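Local coordinates for protein predicted phosphatase, HAD family (PDB 3MC1) that probably acts as a phosphatase of the haloacid dehalogenase (HAD) superfamily and carries a sodium ion in its presumed active site, at residues E92-S97 / E209-I214; Y170-A175 / L180-V185. One frame throughout, in Å; residues are numbered along the deposited sequence.

Interaction 1 (E92-S97 / E209-I214)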
loop_
_atom_site.group_PDB
_atom_site.type_symbol
_atom_site.label_atom_id
_atom_site.label_comp_id
_atom_site.label_asym_id
_atom_site.label_seq_id
_atom_site.Cartn_x
_atom_site.Cartn_y
_atom_site.Cartn_z
ATOM N N GLU A 92 2.890 -8.275 12.745
ATOM C CA GLU A 92 3.901 -7.806 13.682
ATOM C C GLU A 92 4.942 -8.898 13.950
ATOM O O GLU A 92 6.134 -8.611 14.046
ATOM C CB GLU A 92 3.270 -7.339 14.996
ATOM C CG GLU A 92 4.301 -6.969 16.042
ATOM C CD GLU A 92 3.727 -6.108 17.153
ATOM O OE1 GLU A 92 2.496 -6.140 17.368
ATOM O OE2 GLU A 92 4.514 -5.413 17.823
ATOM N N ALA A 93 4.488 -10.144 14.070
ATOM C CA ALA A 93 5.400 -11.268 14.293
ATOM C C ALA A 93 6.404 -11.311 13.127
ATOM O O ALA A 93 7.609 -11.480 13.326
ATOM C CB ALA A 93 4.616 -12.555 14.356
ATOM N N LEU A 94 5.893 -11.134 11.913
ATOM C CA LEU A 94 6.725 -11.124 10.709
ATOM C C LEU A 94 7.791 -10.031 10.781
ATOM O O LEU A 94 8.983 -10.305 10.605
ATOM C CB LEU A 94 5.852 -10.906 9.458
ATOM C CG LEU A 94 6.622 -10.697 8.139
ATOM C CD1 LEU A 94 7.419 -11.958 7.797
ATOM C CD2 LEU A 94 5.663 -10.361 7.019
ATOM N N LEU A 95 7.354 -8.798 11.043
ATOM C CA LEU A 95 8.259 -7.653 11.137
ATOM C C LEU A 95 9.343 -7.865 12.181
ATOM O O LEU A 95 10.511 -7.549 11.941
ATOM C CB LEU A 95 7.476 -6.390 11.486
ATOM C CG LEU A 95 6.386 -5.984 10.491
ATOM C CD1 LEU A 95 5.637 -4.750 11.010
ATOM C CD2 LEU A 95 7.030 -5.691 9.150
ATOM N N SER A 96 8.952 -8.378 13.345
ATOM C CA SER A 96 9.920 -8.620 14.412
ATOM C C SER A 96 10.956 -9.636 13.929
ATOM O O SER A 96 12.156 -9.385 14.008
ATOM C CB SER A 96 9.218 -9.155 15.663
ATOM O OG SER A 96 10.128 -9.269 16.745
ATOM N N SER A 97 10.481 -10.772 13.420
ATOM C CA SER A 97 11.366 -11.827 12.924
ATOM C C SER A 97 12.352 -11.305 11.877
ATOM O O SER A 97 13.547 -11.609 11.931
ATOM C CB SER A 97 10.539 -12.971 12.331
ATOM O OG SER A 97 11.377 -14.017 11.846
ATOM N N GLU A 209 3.508 -17.645 4.659
ATOM C CA GLU A 209 4.081 -17.991 3.360
ATOM C C GLU A 209 5.002 -16.858 2.923
ATOM O O GLU A 209 6.025 -17.085 2.277
ATOM C CB GLU A 209 2.976 -18.155 2.316
ATOM C CG GLU A 209 2.110 -19.389 2.472
ATOM C CD GLU A 209 2.715 -20.613 1.812
ATOM O OE1 GLU A 209 1.952 -21.353 1.152
ATOM O OE2 GLU A 209 3.940 -20.838 1.952
ATOM N N LEU A 210 4.605 -15.633 3.267
ATOM C CA LEU A 210 5.371 -14.440 2.933
ATOM C C LEU A 210 6.705 -14.497 3.673
ATOM O O LEU A 210 7.757 -14.243 3.098
ATOM C CB LEU A 210 4.576 -13.191 3.348
ATOM C CG LEU A 210 5.206 -11.810 3.160
ATOM C CD1 LEU A 210 5.645 -11.607 1.711
ATOM C CD2 LEU A 210 4.189 -10.751 3.569
ATOM N N HIS A 211 6.649 -14.855 4.950
ATOM C CA HIS A 211 7.848 -14.954 5.769
ATOM C C HIS A 211 8.844 -15.919 5.131
ATOM O O HIS A 211 10.002 -15.570 4.908
ATOM C CB HIS A 211 7.477 -15.438 7.175
ATOM C CG HIS A 211 8.613 -15.399 8.152
ATOM N ND1 HIS A 211 9.798 -16.075 7.948
ATOM C CD2 HIS A 211 8.748 -14.757 9.335
ATOM C CE1 HIS A 211 10.614 -15.847 8.961
ATOM N NE2 HIS A 211 10.001 -15.049 9.817
ATOM N N LYS A 212 8.378 -17.128 4.828
ATOM C CA LYS A 212 9.214 -18.168 4.227
ATOM C C LYS A 212 9.853 -17.715 2.924
ATOM O O LYS A 212 11.051 -17.907 2.707
ATOM C CB LYS A 212 8.383 -19.421 3.950
ATOM C CG LYS A 212 7.721 -20.038 5.172
ATOM C CD LYS A 212 6.942 -21.288 4.776
ATOM C CE LYS A 212 6.273 -21.949 5.972
ATOM N NZ LYS A 212 7.259 -22.403 6.982
ATOM N N LYS A 213 9.041 -17.107 2.062
ATOM C CA LYS A 213 9.494 -16.633 0.758
ATOM C C LYS A 213 10.557 -15.547 0.844
ATOM O O LYS A 213 11.494 -15.529 0.047
ATOM C CB LYS A 213 8.307 -16.107 -0.049
ATOM C CG LYS A 213 8.595 -15.954 -1.530
ATOM C CD LYS A 213 8.812 -17.321 -2.166
ATOM C CE LYS A 213 8.725 -17.269 -3.685
ATOM N NZ LYS A 213 8.836 -18.632 -4.271
ATOM N N ILE A 214 10.403 -14.629 1.791
ATOM C CA ILE A 214 11.379 -13.558 1.940
ATOM C C ILE A 214 12.746 -14.160 2.229
ATOM O O ILE A 214 13.760 -13.731 1.680
ATOM C CB ILE A 214 10.999 -12.596 3.088
ATOM C CG1 ILE A 214 9.747 -11.802 2.703
ATOM C CG2 ILE A 214 12.157 -11.639 3.379
ATOM C CD1 ILE A 214 9.267 -10.858 3.796
#
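Leu94 and Ser97, one turn apart on helix 91-101, meet Leu210 and His211 of helix 207-215 where two helices of the Rossmann-like HAD fold lie side by side on the same face of its parallel sheet. The short segments run in nearly the same direction, their axes 10.5 Å apart and inclined by 18°, and Leu94 faces His211 in the register. With CG anti to the backbone N (chi1 173°), the end of Leu94 is carried toward helix 207-215, and there its two methyls diverge to different partners. Leu94 CD2 touches Leu210 CD2 at 3.8 Å, the two leucine side chains lying nearly perpendicular. Leu94 CD1 approaches the imidazole obliquely, 3.5 Å from both CB and CD2 of His211, as the leucine and histidine side chains run antiparallel alongside one another. Leu94 and Leu210 are buried, and Leu210 continues inward onto Tyr187. Toward the partly exposed side the contact turns polar, for the extended first torsion of His211 (chi1 -172°) carries its ring across to helix 91-101. Ser97 meets that ring at its edge; CB of Ser97 lies in the ring plane, 3.3 Å from NE2 of His211. The serine hydroxyl closes the contact with a hydrogen bond of 2.7 Å between Ser97 OG and His211 NE2, in which either may be the donor.

Interaction 2 (Y170-A175 / L180-V185)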
loop_
_atom_site.group_PDB
_atom_site.type_symbol
_atom_site.label_atom_id
_atom_site.label_comp_id
_atom_site.label_asym_id
_atom_site.label_seq_id
_atom_site.Cartn_x
_atom_site.Cartn_y
_atom_site.Cartn_z
ATOM N N TYR A 170 -0.361 -2.955 -9.159
ATOM C CA TYR A 170 0.338 -1.676 -9.098
ATOM C C TYR A 170 1.674 -1.825 -8.378
ATOM O O TYR A 170 2.661 -1.156 -8.715
ATOM C CB TYR A 170 -0.533 -0.652 -8.378
ATOM C CG TYR A 170 -1.894 -0.501 -9.014
ATOM C CD1 TYR A 170 -2.032 0.082 -10.272
ATOM C CD2 TYR A 170 -3.041 -0.985 -8.381
ATOM C CE1 TYR A 170 -3.277 0.182 -10.891
ATOM C CE2 TYR A 170 -4.297 -0.894 -8.992
ATOM C CZ TYR A 170 -4.406 -0.309 -10.249
ATOM O OH TYR A 170 -5.634 -0.218 -10.867
ATOM N N ASP A 171 1.698 -2.703 -7.378
ATOM C CA ASP A 171 2.916 -2.947 -6.630
ATOM C C ASP A 171 3.929 -3.680 -7.499
ATOM O O ASP A 171 5.119 -3.368 -7.473
ATOM C CB ASP A 171 2.594 -3.754 -5.381
ATOM C CG ASP A 171 1.741 -2.970 -4.409
ATOM O OD1 ASP A 171 2.214 -1.905 -3.972
ATOM O OD2 ASP A 171 0.614 -3.402 -4.094
ATOM N N VAL A 172 3.451 -4.647 -8.277
ATOM C CA VAL A 172 4.322 -5.414 -9.161
ATOM C C VAL A 172 4.906 -4.493 -10.230
ATOM O O VAL A 172 6.110 -4.505 -10.476
ATOM C CB VAL A 172 3.549 -6.573 -9.850
ATOM C CG1 VAL A 172 4.495 -7.380 -10.726
ATOM C CG2 VAL A 172 2.911 -7.476 -8.799
ATOM N N ILE A 173 4.044 -3.694 -10.851
ATOM C CA ILE A 173 4.466 -2.760 -11.885
ATOM C C ILE A 173 5.470 -1.751 -11.314
ATOM O O ILE A 173 6.491 -1.456 -11.939
ATOM C CB ILE A 173 3.235 -2.018 -12.479
ATOM C CG1 ILE A 173 2.278 -3.039 -13.102
ATOM C CG2 ILE A 173 3.676 -0.995 -13.517
ATOM C CD1 ILE A 173 0.903 -2.500 -13.442
ATOM N N GLY A 174 5.177 -1.229 -10.124
ATOM C CA GLY A 174 6.068 -0.267 -9.488
ATOM C C GLY A 174 7.422 -0.880 -9.171
ATOM O O GLY A 174 8.456 -0.216 -9.274
ATOM N N ALA A 175 7.415 -2.152 -8.787
ATOM C CA ALA A 175 8.649 -2.867 -8.463
ATOM C C ALA A 175 9.452 -3.100 -9.735
ATOM O O ALA A 175 10.651 -2.826 -9.793
ATOM C CB ALA A 175 8.324 -4.199 -7.799
ATOM N N LEU A 180 13.136 -4.164 -9.218
ATOM C CA LEU A 180 13.079 -4.917 -7.979
ATOM C C LEU A 180 12.199 -6.141 -8.111
ATOM O O LEU A 180 11.155 -6.105 -8.768
ATOM C CB LEU A 180 12.495 -4.070 -6.849
ATOM C CG LEU A 180 13.222 -2.848 -6.312
ATOM C CD1 LEU A 180 12.364 -2.241 -5.201
ATOM C CD2 LEU A 180 14.593 -3.248 -5.782
ATOM N N PRO A 181 12.620 -7.254 -7.502
ATOM C CA PRO A 181 11.773 -8.442 -7.593
ATOM C C PRO A 181 10.603 -8.122 -6.674
ATOM O O PRO A 181 10.729 -7.284 -5.768
ATOM C CB PRO A 181 12.663 -9.548 -7.039
ATOM C CG PRO A 181 13.527 -8.824 -6.062
ATOM C CD PRO A 181 13.873 -7.543 -6.787
ATOM N N SER A 182 9.468 -8.763 -6.914
ATOM C CA SER A 182 8.299 -8.517 -6.097
ATOM C C SER A 182 7.635 -9.799 -5.625
ATOM O O SER A 182 7.642 -10.812 -6.323
ATOM C CB SER A 182 7.282 -7.684 -6.878
ATOM O OG SER A 182 6.923 -8.318 -8.095
ATOM N N ILE A 183 7.101 -9.746 -4.413
ATOM C CA ILE A 183 6.358 -10.854 -3.850
ATOM C C ILE A 183 4.943 -10.298 -3.699
ATOM O O ILE A 183 4.725 -9.318 -2.979
ATOM C CB ILE A 183 6.836 -11.258 -2.449
ATOM C CG1 ILE A 183 8.300 -11.703 -2.474
ATOM C CG2 ILE A 183 5.953 -12.410 -1.939
ATOM C CD1 ILE A 183 8.818 -12.135 -1.098
ATOM N N GLY A 184 3.994 -10.902 -4.401
ATOM C CA GLY A 184 2.624 -10.452 -4.299
ATOM C C GLY A 184 1.916 -11.315 -3.272
ATOM O O GLY A 184 2.185 -12.516 -3.182
ATOM N N VAL A 185 1.041 -10.713 -2.472
ATOM C CA VAL A 185 0.297 -11.478 -1.475
ATOM C C VAL A 185 -1.170 -11.457 -1.878
ATOM O O VAL A 185 -1.663 -10.443 -2.370
ATOM C CB VAL A 185 0.473 -10.886 -0.054
ATOM C CG1 VAL A 185 1.970 -10.765 0.261
ATOM C CG2 VAL A 185 -0.220 -9.536 0.050
#
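Ser182 holds OG between its backbone N and carbonyl carbon (chi1 57°), while Val172 sets CG1 anti to its own N (chi1 -178°); together these torsions bring the hydroxyl against the valine, Val172 CG1 lying 3.7 Å from Ser182 OG. This is the return half of a right-handed beta-alpha-beta crossover in the HAD fold: strand 162-166 leads into helix 169-176, and the chain comes back as strand 182-185, parallel to the first. The serine oxygen has its polar partner elsewhere, a weak hydrogen bond to Asn201 ND2, beyond the aliphatic surface of Val172. One turn further along the helix, Ala175 packs against the returning chain. Its methyl points at that chain and lies 3.8 Å from CB of Ser182, with the carbonyl oxygen of Leu180 nearer still, 3.5 Å from Ala175 CB. At this methyl the backbones draw near, Ala175 CA and Leu180 CA being 4.9 Å apart. Between the two segments one main-chain bond forms, Leu180 N to Ala175 O, 2.9 Å long and nearly straight at 167°; its donor stands above the carbonyl plane of Ala175.

In the fold
From the N terminus the chain lays down strand 6-9 and the helices up to 63-81, then enters helix 91-101, the first partner of interaction 1. It passes through strands 104-109, 131-135 and 162-166 to helix 169-176, where interaction 2 closes a short turn onto strand 182-185. Strand 202-204 and helix 207-215 follow, and helix 207-215 completes interaction 1, so the short loop is nested inside the long one. The centres of the two interactions are about 17 Å apart, yet they touch through strand 182-185: Ile183 packs against Leu210, Lys213 and Ile214, and Val185 against Leu210. Interaction 1 thus joins two helices on one face of the sheet; interaction 2 joins helix 169-176, on the opposite face, to strand 182-185.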